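Carboxylic ester hydrolase (Aspergillus niger, PDB 7K4O) hydrolyses ester bonds of tannins as a secreted fungal tannase, a serine esterase that binds 3,4,5-trihydroxybenzoic (gallic) acid in its pocket. Local coordinates at residues Y322-Q326 / F420-A426; A210-R214 / A426-Y430; C10-K16 / D33-V39. All blocks are in the same frame, centred on the assembly; numbering follows the deposited sequence.

How the interactions relate
Interactions 1 and 2 are neighbours, their centres 9 Å apart, and share Ala426 near the start of helix 425-438. They touch directly: Tyr322 OH lies 3.1 Å from Arg214 NH1, a probable hydrogen bond, and Ile422 CD1 packs 3.2 Å from Ala210 O. Both reach the bound gallic acid: Ser421 and Ile422 of interaction 1 and Ala212 of interaction 2 line one pocket, while neighbouring residues of the same loops pack on helix 425-438 or on 322-326. Interaction 3 lies far off, with centres 45 Å from interaction 1 and 39 Å from interaction 2, where helix 12-18, near the N terminus, meets the outermost strand 28-47.

Interaction 1 of 3, residues Y322-Q326 / F420-A426; sequences YFSYQ and FSIPTAA. With GDE (3,4,5-trihydroxybenzoic acid), chain J.
Tyr325 lays its ring against the bend of the chain at Phe420 to Ile422. The carbonyl oxygen Phe420 O sits over one face, offset toward the rim and 3.3 Å from Tyr325 CZ, while Ser421 O and Ile422 CA meet the ring at its edge. With CG beside the backbone N (chi1 -45°), the ring swings along the 420-426 loop. A broad flat group with a polar end suits this place, for the ring covers the peptide while its hydroxyl is hydrogen-bonded to Asp333 and Gln221. Pro423 fills the angle beside it, CD 3.7 Å from Tyr325 CE1 and CB 3.5 Å from Ser324 O; its nitrogen carries no hydrogen, so it needs no acceptor in this buried place. Two residues before Tyr325, Phe323 receives the methyl of Ala425 over a face in a CH-pi contact, CB 4.2 Å from the ring centroid, and small alanines let the helix start come this close.

The setting is the alpha/beta-hydrolase fold: the 420-426 segment belongs to the connection from strand 410-416 into helix 425-438, and the loop from 322 to 326 covers it. Ser421 turns the other way, its OG anti to the backbone N (chi1 -175°), and makes a 2.6 Å hydrogen bond with the gallic acid hydroxyl OAD, beside His465 of the probable catalytic triad. Two waters join the loops. One donates to Ser324 O and Gln326 OE1 and accepts from Ala425 N, 3.0 Å away; Gln326 NE2 is hydrogen-bonded to Thr266. The second accepts from Gln326 N and Thr424 N.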
loop_
_atom_site.group_PDB
_atom_site.type_symbol
_atom_site.label_atom_id
_atom_site.label_comp_id
_atom_site.label_asym_id
_atom_site.label_seq_id
_atom_site.Cartn_x
_atom_site.Cartn_y
_atom_site.Cartn_z
ATOM N N TYR A 322 7.363 15.402 -9.750
ATOM C CA TYR A 322 7.285 14.192 -8.903
ATOM C C TYR A 322 8.480 13.300 -9.248
ATOM O O TYR A 322 9.401 13.724 -9.947
ATOM C CB TYR A 322 5.906 13.534 -9.041
ATOM C CG TYR A 322 5.481 12.677 -7.846
ATOM C CD1 TYR A 322 5.653 13.145 -6.561
ATOM C CD2 TYR A 322 4.951 11.408 -8.022
ATOM C CE1 TYR A 322 5.323 12.354 -5.457
ATOM C CE2 TYR A 322 4.546 10.636 -6.928
ATOM C CZ TYR A 322 4.731 11.130 -5.653
ATOM O OH TYR A 322 4.402 10.314 -4.579
ATOM N N PHE A 323 8.432 12.068 -8.787
ATOM C CA PHE A 323 9.451 11.017 -9.015
ATOM C C PHE A 323 8.717 9.789 -9.443
ATOM O O PHE A 323 7.484 9.685 -9.352
ATOM C CB PHE A 323 10.354 10.847 -7.792
ATOM C CG PHE A 323 9.609 10.902 -6.475
ATOM C CD1 PHE A 323 8.833 9.834 -6.098
ATOM C CD2 PHE A 323 9.662 12.018 -5.680
ATOM C CE1 PHE A 323 8.078 9.906 -4.942
ATOM C CE2 PHE A 323 8.965 12.063 -4.484
ATOM C CZ PHE A 323 8.167 11.010 -4.145
ATOM N N SER A 324 9.483 8.865 -9.977
ATOM C CA SER A 324 8.939 7.642 -10.562
ATOM C C SER A 324 9.511 6.427 -9.824
ATOM O O SER A 324 10.231 6.591 -8.810
ATOM C CB SER A 324 9.228 7.598 -12.057
ATOM O OG SER A 324 8.487 6.581 -12.683
ATOM N N TYR A 325 9.136 5.273 -10.324
ATOM C CA TYR A 325 9.548 3.957 -9.782
ATOM C C TYR A 325 11.062 3.839 -9.840
ATOM O O TYR A 325 11.740 4.451 -10.712
ATOM C CB TYR A 325 8.873 2.836 -10.551
ATOM C CG TYR A 325 7.419 3.091 -10.794
ATOM C CD1 TYR A 325 6.480 2.967 -9.773
ATOM C CD2 TYR A 325 6.955 3.520 -12.016
ATOM C CE1 TYR A 325 5.144 3.247 -9.976
ATOM C CE2 TYR A 325 5.623 3.819 -12.226
ATOM C CZ TYR A 325 4.697 3.661 -11.210
ATOM O OH TYR A 325 3.377 3.907 -11.467
ATOM N N GLN A 326 11.601 3.078 -8.904
ATOM C CA GLN A 326 13.057 2.826 -8.837
ATOM C C GLN A 326 13.512 2.037 -10.068
ATOM O O GLN A 326 12.758 1.284 -10.669
ATOM C CB GLN A 326 13.402 2.012 -7.595
ATOM C CG GLN A 326 13.279 2.784 -6.284
ATOM C CD GLN A 326 14.141 4.008 -6.217
ATOM O OE1 GLN A 326 13.695 5.139 -6.470
ATOM N NE2 GLN A 326 15.417 3.816 -5.868
ATOM N N PHE A 420 6.320 -1.378 -9.036
ATOM C CA PHE A 420 5.995 -0.839 -10.367
ATOM C C PHE A 420 4.676 -0.079 -10.343
ATOM O O PHE A 420 4.247 0.400 -11.407
ATOM C CB PHE A 420 5.862 -1.977 -11.382
ATOM C CG PHE A 420 4.900 -3.059 -11.001
ATOM C CD1 PHE A 420 3.548 -2.925 -11.206
ATOM C CD2 PHE A 420 5.357 -4.193 -10.327
ATOM C CE1 PHE A 420 2.663 -3.932 -10.853
ATOM C CE2 PHE A 420 4.468 -5.186 -9.946
ATOM C CZ PHE A 420 3.120 -5.057 -10.197
ATOM N N SER A 421 4.026 -0.025 -9.172
ATOM C CA SER A 421 2.649 0.519 -9.069
ATOM C C SER A 421 2.697 1.799 -8.235
ATOM O O SER A 421 1.938 2.706 -8.545
ATOM C CB SER A 421 1.691 -0.506 -8.555
ATOM O OG SER A 421 0.345 -0.050 -8.563
ATOM N N ILE A 422 3.483 1.801 -7.158
ATOM C CA ILE A 422 3.704 2.975 -6.282
ATOM C C ILE A 422 5.178 3.150 -6.130
ATOM O O ILE A 422 5.855 2.242 -5.631
ATOM C CB ILE A 422 2.997 2.791 -4.928
ATOM C CG1 ILE A 422 1.532 2.391 -5.148
ATOM C CG2 ILE A 422 3.203 4.050 -4.100
ATOM C CD1 ILE A 422 0.699 2.266 -3.903
ATOM N N PRO A 423 5.744 4.318 -6.502
ATOM C CA PRO A 423 7.173 4.516 -6.372
ATOM C C PRO A 423 7.662 4.289 -4.935
ATOM O O PRO A 423 7.145 4.867 -4.018
ATOM C CB PRO A 423 7.390 5.954 -6.795
ATOM C CG PRO A 423 6.250 6.217 -7.707
ATOM C CD PRO A 423 5.062 5.505 -7.075
ATOM N N THR A 424 8.730 3.502 -4.774
ATOM C CA THR A 424 9.313 3.299 -3.434
ATOM C C THR A 424 9.636 4.622 -2.759
ATOM O O THR A 424 9.458 4.739 -1.520
ATOM C CB THR A 424 10.555 2.389 -3.521
ATOM O OG1 THR A 424 10.260 1.303 -4.398
ATOM C CG2 THR A 424 10.945 1.908 -2.135
ATOM N N ALA A 425 10.157 5.611 -3.502
ATOM C CA ALA A 425 10.522 6.903 -2.926
ATOM C C ALA A 425 9.306 7.620 -2.314
ATOM O O ALA A 425 9.521 8.531 -1.519
ATOM C CB ALA A 425 11.243 7.723 -3.975
ATOM N N ALA A 426 8.095 7.257 -2.696
ATOM C CA ALA A 426 6.874 7.891 -2.134
ATOM C C ALA A 426 6.825 7.630 -0.622
ATOM O O ALA A 426 6.342 8.530 0.100
ATOM C CB ALA A 426 5.639 7.424 -2.772
HETATM O OAA GDE J . -4.370 -0.893 -4.039
HETATM O OAB GDE J . -3.097 -1.842 -5.579
HETATM O OAC GDE J . -4.835 3.920 -5.793
HETATM O OAD GDE J . -0.913 2.167 -7.884
HETATM O OAE GDE J . -2.586 4.209 -7.458
HETATM C CAF GDE J . -4.236 1.560 -5.421
HETATM C CAG GDE J . -2.233 0.661 -6.487
HETATM C CAH GDE J . -3.634 -0.825 -5.069
HETATM C CAI GDE J . -3.988 2.809 -6.011
HETATM C CAJ GDE J . -2.002 1.913 -7.115
HETATM C CAK GDE J . -3.380 0.514 -5.723
HETATM C CAL GDE J . -2.851 2.954 -6.851
HETATM O O HOH W 1 10.922 5.376 -6.346
HETATM O O HOH W 2 9.741 1.784 -7.091
#

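Interaction 2 of 3, residues A210-R214 / A426-Y430; sequences APAFR and ASIRY. With GDE (3,4,5-trihydroxybenzoic acid), chain J.
Ala426 O, on the first turn of helix 425-438, is gripped from one guanidinium by two N-H groups and from its own helix by a third. Arg214 NH1 donates at 3.0 Å, nearly straight at 159° and with the oxygen close to the guanidinium plane. Arg214 NH2 adds a weak bond to Ala426 O at 3.3 Å. Tyr430 N closes a weak helical one. A bend at chi3 (-67°) turns the guanidinium toward this carbonyl. Arg429 lays its aliphatic chain over one guanidinium face, CD 3.8 Å from Arg214 CZ, and the two planes stand almost perpendicular. Phe213 reaches in beside them: CZ packs 3.3 Å from Tyr430 CB, and the two rings meet obliquely, while Pro211 CG covers a Phe213 face. A water bridges Pro211 O and Ser427 OG; Ser427 OG is also hydrogen-bonded to His415 and His413. On the pocket side, Ala212 CB touches the gallic acid ring, 3.7 Å from CAI. Arg214 NE and Arg429 NE approach to 4.4 Å. Arg214 forms a salt bridge with the terminal carboxylate of Tyr554, which probably offsets its charge, while the carbonyl oxygens of Val553 and Tyr544 take N-H groups of Arg429.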
loop_
_atom_site.group_PDB
_atom_site.type_symbol
_atom_site.label_atom_id
_atom_site.label_comp_id
_atom_site.label_asym_id
_atom_site.label_seq_id
_atom_site.Cartn_x
_atom_site.Cartn_y
_atom_site.Cartn_z
ATOM N N ALA A 210 3.422 -0.186 1.225
ATOM C CA ALA A 210 3.390 0.593 -0.056
ATOM C C ALA A 210 2.082 1.364 -0.210
ATOM O O ALA A 210 1.241 1.037 -1.045
ATOM C CB ALA A 210 3.575 -0.354 -1.220
ATOM N N PRO A 211 1.865 2.395 0.610
ATOM C CA PRO A 211 0.567 3.044 0.640
ATOM C C PRO A 211 0.292 3.910 -0.596
ATOM O O PRO A 211 1.188 4.692 -0.996
ATOM C CB PRO A 211 0.628 3.860 1.929
ATOM C CG PRO A 211 2.093 4.144 2.148
ATOM C CD PRO A 211 2.777 2.901 1.644
ATOM N N ALA A 212 -0.948 3.846 -1.068
ATOM C CA ALA A 212 -1.446 4.724 -2.149
ATOM C C ALA A 212 -1.838 6.108 -1.615
ATOM O O ALA A 212 -2.923 6.618 -1.984
ATOM C CB ALA A 212 -2.546 4.048 -2.861
ATOM N N PHE A 213 -0.988 6.690 -0.767
ATOM C CA PHE A 213 -1.215 8.069 -0.274
ATOM C C PHE A 213 -0.603 9.071 -1.286
ATOM O O PHE A 213 -0.192 8.701 -2.403
ATOM C CB PHE A 213 -0.754 8.200 1.163
ATOM C CG PHE A 213 0.697 7.942 1.457
ATOM C CD1 PHE A 213 1.651 7.847 0.473
ATOM C CD2 PHE A 213 1.090 7.823 2.795
ATOM C CE1 PHE A 213 2.990 7.686 0.817
ATOM C CE2 PHE A 213 2.417 7.611 3.129
ATOM C CZ PHE A 213 3.364 7.617 2.145
ATOM N N ARG A 214 -0.593 10.334 -0.903
ATOM C CA ARG A 214 -0.209 11.456 -1.791
ATOM C C ARG A 214 -1.063 11.358 -3.054
ATOM O O ARG A 214 -0.540 11.497 -4.175
ATOM C CB ARG A 214 1.299 11.455 -2.054
ATOM C CG ARG A 214 1.836 12.818 -2.440
ATOM C CD ARG A 214 3.346 12.850 -2.533
ATOM N NE ARG A 214 3.939 12.652 -1.194
ATOM C CZ ARG A 214 4.574 11.559 -0.756
ATOM N NH1 ARG A 214 4.764 10.517 -1.533
ATOM N NH2 ARG A 214 4.937 11.528 0.504
ATOM N N ALA A 426 8.095 7.257 -2.696
ATOM C CA ALA A 426 6.874 7.891 -2.134
ATOM C C ALA A 426 6.825 7.630 -0.622
ATOM O O ALA A 426 6.342 8.530 0.100
ATOM C CB ALA A 426 5.639 7.424 -2.772
ATOM N N SER A 427 7.300 6.466 -0.193
ATOM C CA SER A 427 7.258 6.116 1.259
ATOM C C SER A 427 8.347 6.856 1.999
ATOM O O SER A 427 8.089 7.376 3.099
ATOM C CB SER A 427 7.322 4.614 1.465
ATOM O OG SER A 427 6.121 3.980 1.063
ATOM N N ILE A 428 9.588 6.896 1.476
ATOM C CA ILE A 428 10.652 7.673 2.137
ATOM C C ILE A 428 10.185 9.107 2.312
ATOM O O ILE A 428 10.405 9.718 3.374
ATOM C CB ILE A 428 11.970 7.590 1.323
ATOM C CG1 ILE A 428 12.716 6.267 1.515
ATOM C CG2 ILE A 428 12.853 8.724 1.747
ATOM C CD1 ILE A 428 12.069 5.080 0.963
ATOM N N ARG A 429 9.580 9.684 1.276
ATOM C CA ARG A 429 9.201 11.099 1.371
ATOM C C ARG A 429 8.292 11.370 2.573
ATOM O O ARG A 429 8.435 12.384 3.240
ATOM C CB ARG A 429 8.549 11.597 0.080
ATOM C CG ARG A 429 8.357 13.112 0.157
ATOM C CD ARG A 429 7.774 13.648 -1.152
ATOM N NE ARG A 429 7.662 15.080 -1.127
ATOM C CZ ARG A 429 8.612 15.940 -1.548
ATOM N NH1 ARG A 429 9.745 15.501 -2.077
ATOM N NH2 ARG A 429 8.406 17.243 -1.474
ATOM N N TYR A 430 7.317 10.506 2.805
ATOM C CA TYR A 430 6.373 10.758 3.919
ATOM C C TYR A 430 7.095 10.661 5.258
ATOM O O TYR A 430 6.849 11.503 6.143
ATOM C CB TYR A 430 5.185 9.810 3.865
ATOM C CG TYR A 430 4.193 10.109 4.955
ATOM C CD1 TYR A 430 3.479 11.309 4.983
ATOM C CD2 TYR A 430 4.005 9.222 6.017
ATOM C CE1 TYR A 430 2.603 11.616 6.019
ATOM C CE2 TYR A 430 3.114 9.495 7.038
ATOM C CZ TYR A 430 2.416 10.687 7.043
ATOM O OH TYR A 430 1.572 10.934 8.086
HETATM O OAA GDE J . -4.370 -0.893 -4.039
HETATM O OAB GDE J . -3.097 -1.842 -5.579
HETATM O OAC GDE J . -4.835 3.920 -5.793
HETATM O OAD GDE J . -0.913 2.167 -7.884
HETATM O OAE GDE J . -2.586 4.209 -7.458
HETATM C CAF GDE J . -4.236 1.560 -5.421
HETATM C CAG GDE J . -2.233 0.661 -6.487
HETATM C CAH GDE J . -3.634 -0.825 -5.069
HETATM C CAI GDE J . -3.988 2.809 -6.011
HETATM C CAJ GDE J . -2.002 1.913 -7.115
HETATM C CAK GDE J . -3.380 0.514 -5.723
HETATM C CAL GDE J . -2.851 2.954 -6.851
HETATM O O HOH W 3 4.037 5.075 -0.907
#

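Interaction 3 of 3, residues C10-K16 / D33-V39; sequences CTDSIVK and DSVTTEV. With NA (sodium ion), chain R; NAG (2-acetamido-2-deoxy-beta-D-glucopyranose), chain C.
Helix 12-16 passes strand 35-39 with its axis 8.1 Å away, and their chain directions differ by 125°, so the helix runs slantwise across the strand. The backbones come nearest at Thr11 and Thr37. Thr11 is the N-cap of the helix, its OG1 accepting from Ile14 N, while the first-turn residue Asp12 swings its carboxylate back toward the strand. Thr37 OG1 donates to Asp12 OD1 at 2.9 Å, meeting it from above the carboxylate plane. The same hydroxyl binds the sodium ion at 2.6 Å, as does Thr37 O, and three waters complete the five ligands found. With OG1 placed between the backbone N and the carbonyl carbon (chi1 58°), Thr37 can present hydroxyl and carbonyl to one ion. These waters also hydrogen-bond Cys10 O, Asp12 N, and the pair Asp12 OD1 and Thr37 N, so the carboxylate probably helps to balance the sodium charge through its second shell. Threonine suits the place twice over, for Thr37 CG2 packs 3.6 Å from Val15 CG2. Beyond it Val15 CG1 meets Val35 CG1 at 3.8 Å, and the aliphatic part of Lys16 lies on Val35, CG to CG2 3.8 Å. At the other end Cys10 CB touches Val39 CG2 at 3.5 Å. Glu38, pointing away from the helix, binds a zinc ion. The whole is a helix packed on an edge strand of the large mixed sheet: the Cys10-Cys58 disulfide ties the turn before the helix to the neighbouring strand 50-66, and the water-rich sodium site joins that turn to the edge strand.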
loop_
_atom_site.group_PDB
_atom_site.type_symbol
_atom_site.label_atom_id
_atom_site.label_comp_id
_atom_site.label_asym_id
_atom_site.label_seq_id
_atom_site.Cartn_x
_atom_site.Cartn_y
_atom_site.Cartn_z
ATOM N N CYS A 10 -20.723 -18.537 19.124
ATOM C CA CYS A 10 -21.152 -18.255 17.741
ATOM C C CYS A 10 -22.652 -18.467 17.585
ATOM O O CYS A 10 -23.072 -19.418 16.866
ATOM C CB CYS A 10 -20.326 -19.092 16.795
ATOM S SG CYS A 10 -20.379 -18.425 15.102
ATOM N N THR A 11 -23.441 -17.593 18.172
ATOM C CA THR A 11 -24.896 -17.594 18.032
ATOM C C THR A 11 -25.385 -16.175 17.821
ATOM O O THR A 11 -24.763 -15.202 18.316
ATOM C CB THR A 11 -25.607 -18.200 19.249
ATOM O OG1 THR A 11 -25.691 -17.222 20.294
ATOM C CG2 THR A 11 -24.920 -19.470 19.728
ATOM N N ASP A 12 -26.534 -16.044 17.182
ATOM C CA ASP A 12 -27.097 -14.709 16.933
ATOM C C ASP A 12 -27.380 -14.036 18.273
ATOM O O ASP A 12 -27.153 -12.824 18.389
ATOM C CB ASP A 12 -28.366 -14.798 16.092
ATOM C CG ASP A 12 -28.174 -15.115 14.630
ATOM O OD1 ASP A 12 -27.025 -15.198 14.169
ATOM O OD2 ASP A 12 -29.233 -15.285 13.944
ATOM N N SER A 13 -27.867 -14.777 19.270
ATOM C CA SER A 13 -28.240 -14.206 20.578
ATOM C C SER A 13 -27.016 -13.593 21.264
ATOM O O SER A 13 -27.145 -12.475 21.805
ATOM C CB SER A 13 -28.917 -15.261 21.419
ATOM O OG SER A 13 -30.208 -15.488 20.878
ATOM N N ILE A 14 -25.894 -14.307 21.250
ATOM C CA ILE A 14 -24.653 -13.834 21.939
ATOM C C ILE A 14 -24.163 -12.558 21.237
ATOM O O ILE A 14 -23.846 -11.553 21.908
ATOM C CB ILE A 14 -23.578 -14.924 21.977
ATOM C CG1 ILE A 14 -24.001 -16.041 22.937
ATOM C CG2 ILE A 14 -22.229 -14.327 22.303
ATOM C CD1 ILE A 14 -23.927 -15.672 24.412
ATOM N N VAL A 15 -24.150 -12.565 19.920
ATOM C CA VAL A 15 -23.594 -11.389 19.181
ATOM C C VAL A 15 -24.550 -10.214 19.291
ATOM O O VAL A 15 -24.110 -9.060 19.549
ATOM C CB VAL A 15 -23.283 -11.765 17.734
ATOM C CG1 VAL A 15 -23.004 -10.531 16.904
ATOM C CG2 VAL A 15 -22.141 -12.720 17.682
ATOM N N LYS A 16 -25.856 -10.427 19.166
ATOM C CA LYS A 16 -26.798 -9.307 19.283
ATOM C C LYS A 16 -26.686 -8.658 20.663
ATOM O O LYS A 16 -26.715 -7.410 20.755
ATOM C CB LYS A 16 -28.236 -9.792 19.085
ATOM C CG LYS A 16 -28.634 -9.995 17.647
ATOM C CD LYS A 16 -30.047 -10.567 17.518
ATOM C CE LYS A 16 -30.350 -10.994 16.099
ATOM N NZ LYS A 16 -31.784 -11.370 15.984
ATOM N N ASP A 33 -31.306 -6.890 14.003
ATOM C CA ASP A 33 -31.932 -8.037 13.306
ATOM C C ASP A 33 -31.119 -8.518 12.126
ATOM O O ASP A 33 -31.450 -9.583 11.595
ATOM C CB ASP A 33 -33.314 -7.687 12.754
ATOM C CG ASP A 33 -34.327 -7.343 13.830
ATOM O OD1 ASP A 33 -34.106 -7.735 14.998
ATOM O OD2 ASP A 33 -35.328 -6.659 13.489
ATOM N N SER A 34 -30.112 -7.774 11.671
ATOM C CA SER A 34 -29.318 -8.109 10.495
ATOM C C SER A 34 -28.204 -9.071 10.868
ATOM O O SER A 34 -27.513 -9.470 9.974
ATOM C CB SER A 34 -28.728 -6.858 9.834
ATOM O OG SER A 34 -27.748 -6.272 10.694
ATOM N N VAL A 35 -27.975 -9.331 12.149
ATOM C CA VAL A 35 -26.848 -10.215 12.585
ATOM C C VAL A 35 -26.915 -11.589 11.926
ATOM O O VAL A 35 -28.021 -12.215 11.947
ATOM C CB VAL A 35 -26.779 -10.343 14.117
ATOM C CG1 VAL A 35 -25.844 -11.476 14.496
ATOM C CG2 VAL A 35 -26.313 -9.018 14.738
ATOM N N THR A 36 -25.797 -12.030 11.389
ATOM C CA THR A 36 -25.541 -13.417 10.953
ATOM C C THR A 36 -24.345 -13.929 11.745
ATOM O O THR A 36 -23.401 -13.151 12.009
ATOM C CB THR A 36 -25.282 -13.548 9.452
ATOM O OG1 THR A 36 -24.048 -12.903 9.097
ATOM C CG2 THR A 36 -26.422 -12.980 8.632
ATOM N N THR A 37 -24.362 -15.212 12.072
ATOM C CA THR A 37 -23.219 -15.893 12.730
ATOM C C THR A 37 -23.035 -17.240 12.054
ATOM O O THR A 37 -24.040 -17.898 11.716
ATOM C CB THR A 37 -23.400 -16.060 14.247
ATOM O OG1 THR A 37 -24.603 -16.807 14.481
ATOM C CG2 THR A 37 -23.475 -14.726 14.962
ATOM N N GLU A 38 -21.817 -17.620 11.885
ATOM C CA GLU A 38 -21.456 -18.891 11.253
ATOM C C GLU A 38 -20.134 -19.404 11.803
ATOM O O GLU A 38 -19.101 -18.726 11.722
ATOM C CB GLU A 38 -21.366 -18.666 9.760
ATOM C CG GLU A 38 -20.959 -19.896 9.082
ATOM C CD GLU A 38 -20.854 -19.747 7.585
ATOM O OE1 GLU A 38 -20.726 -18.620 7.065
ATOM O OE2 GLU A 38 -20.867 -20.797 6.983
ATOM N N VAL A 39 -20.133 -20.617 12.352
ATOM C CA VAL A 39 -18.886 -21.307 12.743
ATOM C C VAL A 39 -18.094 -21.755 11.536
ATOM O O VAL A 39 -18.673 -22.414 10.640
ATOM C CB VAL A 39 -19.152 -22.499 13.681
ATOM C CG1 VAL A 39 -17.885 -23.266 13.939
ATOM C CG2 VAL A 39 -19.797 -22.045 14.966
HETATM NA NA NA R . -26.040 -18.613 13.285
HETATM C C1 NAG C . -19.571 -14.956 6.365
HETATM C C2 NAG C . -19.255 -15.743 5.099
HETATM C C3 NAG C . -19.858 -14.971 3.922
HETATM C C4 NAG C . -21.281 -14.725 4.138
HETATM C C5 NAG C . -21.529 -14.032 5.478
HETATM C C6 NAG C . -22.958 -13.803 5.835
HETATM C C7 NAG C . -17.224 -17.091 5.275
HETATM C C8 NAG C . -15.818 -17.144 4.963
HETATM N N2 NAG C . -17.853 -15.923 4.899
HETATM O O3 NAG C . -19.601 -15.716 2.745
HETATM O O4 NAG C . -21.699 -13.790 3.145
HETATM O O5 NAG C . -20.937 -14.805 6.522
HETATM O O6 NAG C . -23.793 -14.961 5.730
HETATM O O7 NAG C . -17.820 -17.977 5.864
HETATM O O HOH W 4 -23.879 -19.880 14.292
HETATM O O HOH W 5 -26.917 -16.513 11.614
HETATM O O HOH W 6 -29.069 -15.044 11.243
HETATM O O HOH W 7 -27.470 -18.336 15.527
#